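Local coordinates for protein galactose-1-phosphate uridylyltransferase (Bacillus cereus, PDB 4QVU) that is of unknown function but adopts a HIT-like fold, binds zinc and may act as a UDP-glucose:hexose-1-phosphate uridylyltransferase, at residues I106-H111 with H123-G128; I47-K52 with V63-D68; F166-I171 with K218-F223. All coordinates share one frame; numbering follows the deposited sequence.

Interaction 1. Residues I106-H111 with H123-G128; sequences ILYKNH and HMQIIG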
loop_
_atom_site.group_PDB
_atom_site.type_symbol
_atom_site.label_atom_id
_atom_site.label_comp_id
_atom_site.label_asym_id
_atom_site.label_seq_id
_atom_site.Cartn_x
_atom_site.Cartn_y
_atom_site.Cartn_z
ATOM N N ILE A 106 -13.405 21.472 8.060
ATOM C CA ILE A 106 -11.975 21.238 7.899
ATOM C C ILE A 106 -11.188 22.478 8.302
ATOM O O ILE A 106 -11.559 23.593 7.932
ATOM C CB ILE A 106 -11.668 20.843 6.427
ATOM C CG1 ILE A 106 -12.063 19.380 6.146
ATOM C CG2 ILE A 106 -10.199 21.091 6.074
ATOM C CD1 ILE A 106 -11.831 18.918 4.703
ATOM N N LEU A 107 -10.085 22.257 9.030
ATOM C CA LEU A 107 -9.067 23.223 9.434
ATOM C C LEU A 107 -7.721 22.698 8.921
ATOM O O LEU A 107 -7.305 21.582 9.281
ATOM C CB LEU A 107 -9.061 23.476 10.963
ATOM C CG LEU A 107 -7.863 24.271 11.551
ATOM C CD1 LEU A 107 -7.795 25.697 11.036
ATOM C CD2 LEU A 107 -7.899 24.286 13.042
ATOM N N TYR A 108 -7.069 23.474 8.038
ATOM C CA TYR A 108 -5.799 23.067 7.450
ATOM C C TYR A 108 -4.999 24.291 6.976
ATOM O O TYR A 108 -5.537 25.398 6.867
ATOM C CB TYR A 108 -6.026 22.065 6.279
ATOM C CG TYR A 108 -6.427 22.668 4.950
ATOM C CD1 TYR A 108 -7.729 23.104 4.725
ATOM C CD2 TYR A 108 -5.527 22.729 3.891
ATOM C CE1 TYR A 108 -8.108 23.645 3.497
ATOM C CE2 TYR A 108 -5.898 23.259 2.653
ATOM C CZ TYR A 108 -7.191 23.712 2.460
ATOM O OH TYR A 108 -7.558 24.227 1.244
ATOM N N LYS A 109 -3.703 24.069 6.708
ATOM C CA LYS A 109 -2.753 25.076 6.242
ATOM C C LYS A 109 -1.946 24.546 5.063
ATOM O O LYS A 109 -1.665 23.348 4.987
ATOM C CB LYS A 109 -1.800 25.497 7.380
ATOM C CG LYS A 109 -0.871 26.624 6.981
ATOM C CD LYS A 109 0.193 26.987 7.988
ATOM C CE LYS A 109 1.017 28.104 7.396
ATOM N NZ LYS A 109 2.073 28.575 8.319
ATOM N N ASN A 110 -1.564 25.455 4.160
ATOM C CA ASN A 110 -0.674 25.219 3.023
ATOM C C ASN A 110 0.480 26.201 3.132
ATOM O O ASN A 110 0.233 27.385 3.371
ATOM C CB ASN A 110 -1.409 25.364 1.681
ATOM C CG ASN A 110 -2.666 24.552 1.519
ATOM O OD1 ASN A 110 -2.792 23.440 2.031
ATOM N ND2 ASN A 110 -3.615 25.083 0.762
ATOM N N HIS A 111 1.728 25.723 3.020
ATOM C CA HIS A 111 2.912 26.581 3.065
ATOM C C HIS A 111 3.905 26.139 2.015
ATOM O O HIS A 111 4.238 24.958 1.945
ATOM C CB HIS A 111 3.556 26.569 4.457
ATOM C CG HIS A 111 4.751 27.466 4.582
ATOM N ND1 HIS A 111 6.023 27.032 4.241
ATOM C CD2 HIS A 111 4.833 28.742 5.029
ATOM C CE1 HIS A 111 6.828 28.058 4.468
ATOM N NE2 HIS A 111 6.158 29.109 4.940
ATOM N N HIS A 123 -1.210 32.223 5.903
ATOM C CA HIS A 123 -2.624 32.000 6.187
ATOM C C HIS A 123 -2.985 30.510 6.335
ATOM O O HIS A 123 -2.241 29.628 5.895
ATOM C CB HIS A 123 -3.478 32.612 5.060
ATOM C CG HIS A 123 -3.318 31.912 3.751
ATOM N ND1 HIS A 123 -2.212 32.128 2.950
ATOM C CD2 HIS A 123 -4.109 30.986 3.163
ATOM C CE1 HIS A 123 -2.360 31.327 1.908
ATOM N NE2 HIS A 123 -3.488 30.621 1.991
HETATM N N MSE A 124 -4.156 30.261 6.958
HETATM C CA MSE A 124 -4.790 28.954 7.142
HETATM C C MSE A 124 -6.175 28.992 6.519
HETATM O O MSE A 124 -6.625 30.060 6.088
HETATM C CB MSE A 124 -4.872 28.537 8.615
HETATM C CG MSE A 124 -3.527 28.388 9.302
HETATM SE SE MSE A 124 -3.705 27.698 11.108
HETATM C CE MSE A 124 -3.952 25.870 10.664
ATOM N N GLN A 125 -6.862 27.843 6.478
ATOM C CA GLN A 125 -8.199 27.779 5.911
ATOM C C GLN A 125 -9.133 26.932 6.746
ATOM O O GLN A 125 -8.751 25.873 7.247
ATOM C CB GLN A 125 -8.163 27.216 4.487
ATOM C CG GLN A 125 -7.584 28.162 3.446
ATOM C CD GLN A 125 -7.487 27.509 2.103
ATOM O OE1 GLN A 125 -6.391 27.312 1.580
ATOM N NE2 GLN A 125 -8.622 27.113 1.532
ATOM N N ILE A 126 -10.377 27.412 6.866
ATOM C CA ILE A 126 -11.498 26.748 7.520
ATOM C C ILE A 126 -12.595 26.617 6.449
ATOM O O ILE A 126 -13.053 27.634 5.907
ATOM C CB ILE A 126 -11.977 27.445 8.827
ATOM C CG1 ILE A 126 -10.874 27.413 9.909
ATOM C CG2 ILE A 126 -13.255 26.786 9.342
ATOM C CD1 ILE A 126 -11.066 28.367 11.158
ATOM N N ILE A 127 -12.952 25.366 6.101
ATOM C CA ILE A 127 -13.967 25.063 5.101
ATOM C C ILE A 127 -15.074 24.239 5.751
ATOM O O ILE A 127 -14.836 23.114 6.202
ATOM C CB ILE A 127 -13.364 24.335 3.860
ATOM C CG1 ILE A 127 -12.164 25.113 3.272
ATOM C CG2 ILE A 127 -14.456 24.070 2.796
ATOM C CD1 ILE A 127 -11.346 24.357 2.315
ATOM N N GLY A 128 -16.265 24.822 5.803
ATOM C CA GLY A 128 -17.469 24.174 6.302
ATOM C C GLY A 128 -18.090 23.425 5.143
ATOM O O GLY A 128 -18.265 23.996 4.064
#

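Interaction 2. Residues I47-K52 with V63-D68; sequences IWLKNK and VLIETD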
loop_
_atom_site.group_PDB
_atom_site.type_symbol
_atom_site.label_atom_id
_atom_site.label_comp_id
_atom_site.label_asym_id
_atom_site.label_seq_id
_atom_site.Cartn_x
_atom_site.Cartn_y
_atom_site.Cartn_z
ATOM N N ILE A 47 -6.726 37.432 11.612
ATOM C CA ILE A 47 -7.981 37.858 10.970
ATOM C C ILE A 47 -8.644 36.662 10.273
ATOM O O ILE A 47 -8.002 35.991 9.468
ATOM C CB ILE A 47 -7.728 39.023 9.962
ATOM C CG1 ILE A 47 -7.066 40.246 10.646
ATOM C CG2 ILE A 47 -9.025 39.439 9.242
ATOM C CD1 ILE A 47 -6.287 41.191 9.675
ATOM N N TRP A 48 -9.932 36.426 10.561
ATOM C CA TRP A 48 -10.727 35.364 9.957
ATOM C C TRP A 48 -11.688 35.987 8.950
ATOM O O TRP A 48 -12.590 36.735 9.328
ATOM C CB TRP A 48 -11.460 34.555 11.038
ATOM C CG TRP A 48 -12.130 33.300 10.547
ATOM C CD1 TRP A 48 -11.709 32.483 9.532
ATOM C CD2 TRP A 48 -13.232 32.626 11.172
ATOM N NE1 TRP A 48 -12.529 31.384 9.440
ATOM C CE2 TRP A 48 -13.477 31.448 10.432
ATOM C CE3 TRP A 48 -14.049 32.913 12.280
ATOM C CZ2 TRP A 48 -14.510 30.562 10.758
ATOM C CZ3 TRP A 48 -15.092 32.056 12.581
ATOM C CH2 TRP A 48 -15.304 30.886 11.838
ATOM N N LEU A 49 -11.446 35.720 7.657
ATOM C CA LEU A 49 -12.211 36.273 6.540
ATOM C C LEU A 49 -13.051 35.246 5.808
ATOM O O LEU A 49 -12.617 34.112 5.637
ATOM C CB LEU A 49 -11.248 36.894 5.500
ATOM C CG LEU A 49 -10.453 38.143 5.859
ATOM C CD1 LEU A 49 -9.591 38.565 4.685
ATOM C CD2 LEU A 49 -11.374 39.308 6.230
ATOM N N LYS A 50 -14.212 35.672 5.289
ATOM C CA LYS A 50 -15.029 34.841 4.414
ATOM C C LYS A 50 -14.352 34.898 3.035
ATOM O O LYS A 50 -14.131 36.003 2.521
ATOM C CB LYS A 50 -16.497 35.310 4.407
ATOM N N ASN A 51 -13.915 33.737 2.493
ATOM C CA ASN A 51 -13.183 33.652 1.219
ATOM C C ASN A 51 -14.029 34.234 0.088
ATOM O O ASN A 51 -15.141 33.763 -0.168
ATOM C CB ASN A 51 -12.770 32.206 0.910
ATOM C CG ASN A 51 -11.722 32.031 -0.169
ATOM O OD1 ASN A 51 -11.541 32.858 -1.075
ATOM N ND2 ASN A 51 -11.026 30.908 -0.112
ATOM N N LYS A 52 -13.497 35.299 -0.546
ATOM C CA LYS A 52 -14.121 36.070 -1.624
ATOM C C LYS A 52 -14.128 35.306 -2.960
ATOM O O LYS A 52 -14.904 35.660 -3.851
ATOM C CB LYS A 52 -13.385 37.405 -1.802
ATOM N N VAL A 63 -10.848 32.097 5.076
ATOM C CA VAL A 63 -9.393 32.264 5.120
ATOM C C VAL A 63 -9.009 32.863 6.490
ATOM O O VAL A 63 -9.674 33.787 6.970
ATOM C CB VAL A 63 -8.890 33.136 3.930
ATOM C CG1 VAL A 63 -7.400 33.442 4.045
ATOM C CG2 VAL A 63 -9.188 32.467 2.591
ATOM N N LEU A 64 -7.928 32.346 7.098
ATOM C CA LEU A 64 -7.450 32.819 8.391
ATOM C C LEU A 64 -6.036 33.411 8.248
ATOM O O LEU A 64 -5.060 32.667 8.163
ATOM C CB LEU A 64 -7.480 31.653 9.401
ATOM C CG LEU A 64 -7.518 32.023 10.885
ATOM C CD1 LEU A 64 -8.279 30.985 11.687
ATOM C CD2 LEU A 64 -6.119 32.218 11.449
ATOM N N ILE A 65 -5.934 34.750 8.230
ATOM C CA ILE A 65 -4.660 35.478 8.135
ATOM C C ILE A 65 -4.015 35.434 9.528
ATOM O O ILE A 65 -4.644 35.820 10.506
ATOM C CB ILE A 65 -4.855 36.926 7.576
ATOM C CG1 ILE A 65 -5.225 36.907 6.079
ATOM C CG2 ILE A 65 -3.624 37.799 7.774
ATOM C CD1 ILE A 65 -6.665 36.653 5.758
ATOM N N GLU A 66 -2.780 34.922 9.601
ATOM C CA GLU A 66 -2.019 34.671 10.829
ATOM C C GLU A 66 -1.251 35.884 11.369
ATOM O O GLU A 66 -0.884 35.872 12.544
ATOM C CB GLU A 66 -0.991 33.561 10.571
ATOM C CG GLU A 66 -1.536 32.297 9.926
ATOM C CD GLU A 66 -0.511 31.262 9.500
ATOM O OE1 GLU A 66 0.679 31.376 9.877
ATOM O OE2 GLU A 66 -0.915 30.314 8.792
ATOM N N THR A 67 -0.920 36.872 10.513
ATOM C CA THR A 67 -0.137 38.058 10.912
ATOM C C THR A 67 -0.368 39.202 9.908
ATOM O O THR A 67 -0.824 38.953 8.796
ATOM C CB THR A 67 1.386 37.715 11.056
ATOM O OG1 THR A 67 2.150 38.908 11.269
ATOM C CG2 THR A 67 1.957 36.926 9.868
ATOM N N ASP A 68 -0.051 40.451 10.310
ATOM C CA ASP A 68 -0.185 41.652 9.473
ATOM C C ASP A 68 1.129 41.923 8.695
ATOM O O ASP A 68 1.283 42.974 8.067
ATOM C CB ASP A 68 -0.568 42.861 10.346
#

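Interaction 3. Residues F166-I171 with K218-F223; sequences FTEFNI and KVVPRF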
loop_
_atom_site.group_PDB
_atom_site.type_symbol
_atom_site.label_atom_id
_atom_site.label_comp_id
_atom_site.label_asym_id
_atom_site.label_seq_id
_atom_site.Cartn_x
_atom_site.Cartn_y
_atom_site.Cartn_z
ATOM N N PHE A 166 4.215 8.897 2.252
ATOM C CA PHE A 166 5.530 9.479 2.503
ATOM C C PHE A 166 5.642 9.807 3.995
ATOM O O PHE A 166 5.145 9.023 4.803
ATOM C CB PHE A 166 5.772 10.690 1.587
ATOM C CG PHE A 166 5.931 10.286 0.136
ATOM C CD1 PHE A 166 7.175 9.910 -0.369
ATOM C CD2 PHE A 166 4.834 10.250 -0.720
ATOM C CE1 PHE A 166 7.325 9.536 -1.707
ATOM C CE2 PHE A 166 4.983 9.855 -2.061
ATOM C CZ PHE A 166 6.226 9.506 -2.544
ATOM N N THR A 167 6.319 10.901 4.380
ATOM C CA THR A 167 6.464 11.239 5.793
ATOM C C THR A 167 5.273 12.082 6.249
ATOM O O THR A 167 4.900 13.054 5.602
ATOM C CB THR A 167 7.794 11.943 6.075
ATOM O OG1 THR A 167 8.847 11.209 5.448
ATOM C CG2 THR A 167 8.087 12.060 7.575
ATOM N N GLU A 168 4.683 11.683 7.377
ATOM C CA GLU A 168 3.551 12.333 8.041
ATOM C C GLU A 168 3.797 12.302 9.531
ATOM O O GLU A 168 4.038 11.230 10.087
ATOM C CB GLU A 168 2.210 11.662 7.670
ATOM C CG GLU A 168 1.878 11.770 6.186
ATOM C CD GLU A 168 0.636 11.050 5.699
ATOM O OE1 GLU A 168 -0.050 10.400 6.521
ATOM O OE2 GLU A 168 0.362 11.115 4.480
ATOM N N PHE A 169 3.816 13.491 10.160
ATOM C CA PHE A 169 4.031 13.659 11.595
ATOM C C PHE A 169 2.692 13.919 12.265
ATOM O O PHE A 169 2.004 14.877 11.918
ATOM C CB PHE A 169 5.030 14.792 11.889
ATOM C CG PHE A 169 6.366 14.684 11.187
ATOM C CD1 PHE A 169 7.341 13.802 11.642
ATOM C CD2 PHE A 169 6.666 15.494 10.100
ATOM C CE1 PHE A 169 8.577 13.710 10.999
ATOM C CE2 PHE A 169 7.912 15.413 9.471
ATOM C CZ PHE A 169 8.863 14.533 9.933
ATOM N N ASN A 170 2.303 13.041 13.198
ATOM C CA ASN A 170 1.029 13.130 13.906
ATOM C C ASN A 170 1.263 13.614 15.316
ATOM O O ASN A 170 2.047 13.024 16.061
ATOM C CB ASN A 170 0.314 11.781 13.898
ATOM C CG ASN A 170 0.152 11.210 12.509
ATOM O OD1 ASN A 170 -0.559 11.753 11.658
ATOM N ND2 ASN A 170 0.862 10.135 12.232
ATOM N N ILE A 171 0.607 14.724 15.660
ATOM C CA ILE A 171 0.662 15.336 16.980
ATOM C C ILE A 171 -0.734 15.186 17.575
ATOM O O ILE A 171 -1.689 15.754 17.040
ATOM C CB ILE A 171 1.157 16.801 16.919
ATOM C CG1 ILE A 171 2.385 16.956 15.999
ATOM C CG2 ILE A 171 1.433 17.304 18.316
ATOM C CD1 ILE A 171 2.798 18.358 15.734
ATOM N N LYS A 218 -1.808 16.678 11.740
ATOM C CA LYS A 218 -0.895 15.958 10.874
ATOM C C LYS A 218 -0.072 16.993 10.104
ATOM O O LYS A 218 -0.634 17.833 9.402
ATOM C CB LYS A 218 -1.641 14.990 9.954
ATOM C CG LYS A 218 -0.729 14.115 9.108
ATOM C CD LYS A 218 -1.499 13.214 8.161
ATOM C CE LYS A 218 -2.114 12.006 8.823
ATOM N NZ LYS A 218 -1.096 10.974 9.152
ATOM N N VAL A 219 1.257 16.975 10.328
ATOM C CA VAL A 219 2.257 17.838 9.682
ATOM C C VAL A 219 2.845 17.017 8.545
ATOM O O VAL A 219 3.403 15.946 8.803
ATOM C CB VAL A 219 3.344 18.380 10.662
ATOM C CG1 VAL A 219 4.130 19.513 10.018
ATOM C CG2 VAL A 219 2.743 18.843 11.991
ATOM N N VAL A 220 2.671 17.476 7.294
ATOM C CA VAL A 220 3.098 16.726 6.112
ATOM C C VAL A 220 4.104 17.536 5.266
ATOM O O VAL A 220 3.694 18.507 4.623
ATOM C CB VAL A 220 1.862 16.313 5.237
ATOM C CG1 VAL A 220 2.267 15.405 4.076
ATOM C CG2 VAL A 220 0.763 15.653 6.072
ATOM N N PRO A 221 5.404 17.135 5.189
ATOM C CA PRO A 221 6.325 17.822 4.270
ATOM C C PRO A 221 5.894 17.614 2.816
ATOM O O PRO A 221 5.348 16.561 2.459
ATOM C CB PRO A 221 7.680 17.165 4.549
ATOM C CG PRO A 221 7.501 16.390 5.814
ATOM C CD PRO A 221 6.073 15.996 5.849
ATOM N N ARG A 222 6.079 18.648 1.995
ATOM C CA ARG A 222 5.709 18.618 0.593
ATOM C C ARG A 222 6.934 19.000 -0.219
ATOM O O ARG A 222 7.579 20.015 0.041
ATOM C CB ARG A 222 4.504 19.543 0.332
ATOM C CG ARG A 222 3.207 19.194 1.085
ATOM C CD ARG A 222 2.502 17.906 0.653
ATOM N NE ARG A 222 2.170 17.907 -0.777
ATOM C CZ ARG A 222 1.019 18.319 -1.296
ATOM N NH1 ARG A 222 0.043 18.744 -0.509
ATOM N NH2 ARG A 222 0.826 18.289 -2.604
ATOM N N PHE A 223 7.303 18.137 -1.145
ATOM C CA PHE A 223 8.510 18.282 -1.973
ATOM C C PHE A 223 8.329 17.548 -3.287
ATOM O O PHE A 223 7.551 16.592 -3.353
ATOM C CB PHE A 223 9.762 17.739 -1.216
ATOM C CG PHE A 223 9.584 16.366 -0.607
ATOM C CD1 PHE A 223 9.015 16.213 0.656
ATOM C CD2 PHE A 223 9.956 15.220 -1.306
ATOM C CE1 PHE A 223 8.797 14.938 1.199
ATOM C CE2 PHE A 223 9.757 13.945 -0.753
ATOM C CZ PHE A 223 9.176 13.814 0.496
#

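Interaction 1. Residues I106-H111 with H123-G128
Tyr108 and Gln125 sit opposite each other on antiparallel strands and bury more surface in this contact than any other residues. Their backbones form a hydrogen-bonded pair, with Tyr108 N donating to Gln125 O at 3.0 Å and Gln125 N to Tyr108 O at 2.8 Å. Beyond the backbone the two side chains run alongside one another in the same direction, the ring and amide planes 49° apart. Gln125 CB meets the ring obliquely, 3.7 Å from Tyr108 CE1, and the amide reaches as far as the phenol oxygen. With CG lodged between the backbone N and the carbonyl carbon (chi1 80°), the Tyr108 ring is carried alongside Gln125 to where Ile127 CD1 touches its edge in plane, 3.5 Å from Tyr108 CE1. The two strands are the arms of a beta hairpin in the middle of the antiparallel sheet of this HIT-like fold, and a second hydrogen-bonded pair joins Ile106 to Ile127. Tyr108 also packs on Leu228 of the second subunit. The other face carries Met124, a selenomethionine, whose bend at chi3 (79°) sets CE 3.9 Å from Leu107 CD1. That same Leu107 CD1 meets Ile126 CG1 at 3.7 Å, and helix 79-97 covers the cluster with Ser89, Trp93 and Leu96. Lys109 crosses Met124 at about a right angle, its aliphatic chain fully extended and its amine hydrogen-bonded to Tyr204 OH.

Interaction 2. Residues I47-K52 with V63-D68
The carbonyl oxygen of Val63 is approached by three groups of the facing strand. Leu49 N donates a nearly straight hydrogen bond to Val63 O at 2.7 Å, Trp48 CA brings a weaker C-H contact to it, and the indole turns its edge to it, Trp48 CD1 lying 3.5 Å from Val63 O and near the ring plane. The indole is swung there by a chi1 of -171°, which places CG anti to the backbone N; its own NE1 bonds to Thr62 OG1. Val63 N returns a bond to Leu49 O at 2.7 Å, and a second reciprocal pair links Ile47 and Ile65. These rungs zip up the beta hairpin of strands 46-50 and 59-65, toward one margin of the antiparallel sheet. Between them Trp48 and Leu64 form the non-hydrogen-bonded pair on the face turned to helix 79-97, where Leu64 packs on Leu85 and Phe88, and the Trp48 ring meets that of His92. Ile47, Leu49, Val63 and Ile65 occupy the partly exposed reverse face, with Leu49 CD1 reaching diagonally to within 3.7 Å of Ile65 CD1. Past the strand end, the Asn51 amide lies across the Val63 methyl, ND2 3.6 Å from Val63 CG2, while Asn51 OD1 accepts from Phe53 N.

Interaction 3. Residues F166-I171 with K218-F223
Lys218 supplies the polar side-chain interactions of this contact. It leaves its strand extended, then bends at chi3 (-77°) and chi4 (-75°), and these two bends carry its ammonium group between two acceptors of the facing segment. Lys218 NZ forms a salt bridge with Glu168 OE1 at 2.9 Å, approaching the carboxylate from its anti side and 31° out of its plane. The same NZ donates to Asn170 OD1 at 2.7 Å, in the carbonyl plane and on a lone pair. Asn142 O is a further acceptor for this amine. The acceptors are themselves anchored: Glu168 takes backbone N-H groups from Ile163 and Ile164, and the Asn170 amide donates to Asn157 and Ser159.

The backbone bonds are those of one antiparallel hydrogen-bonded pair, Phe169 N to Val219 O at 2.8 Å and Val219 N to Phe169 O at 2.7 Å. They join strands 169-173 and 214-222, neighbours in the sheet of the HIT-like fold.

Apolar contacts gather on the face opposite Lys218, beneath helix 179-195. Phe169 crosses Pro221 at about a right angle, with Phe169 CE2 3.8 Å from Pro221 CG. Ile171 CD1 meets Val219 CG2 at 3.8 Å, and the side chain of Ile171 lies about 8 Å from that of the zinc ligand Glu181. Phe166 and Phe223, both in loop, touch more loosely, Phe166 CD1 lying 4.5 Å from Phe223 CZ.

A buried ammonium compensated by one carboxylate and further oxygens would be expected to remain charged, its position fixed by acceptors that are held in place in turn.

From the N terminus, interaction 2 comes first and closes the short hairpin loop between strands 46-50 and 59-65. Interaction 1 follows after helix 79-97 and closes the next hairpin, and interaction 3 spans a longer excursion that contains helix 179-195 and strand 203-211. The three are in series, so none nests within or crosses another. Interactions 1 and 2 touch directly, because strands 59-65 and 123-129 are neighbours in the sheet: Met124 O lies 2.8 Å from Leu64 N, a probable hydrogen bond. Interaction 3 belongs to the C-terminal half, where strand 203-211 bridges strands 104-111 and 214-222, completing one continuous sheet.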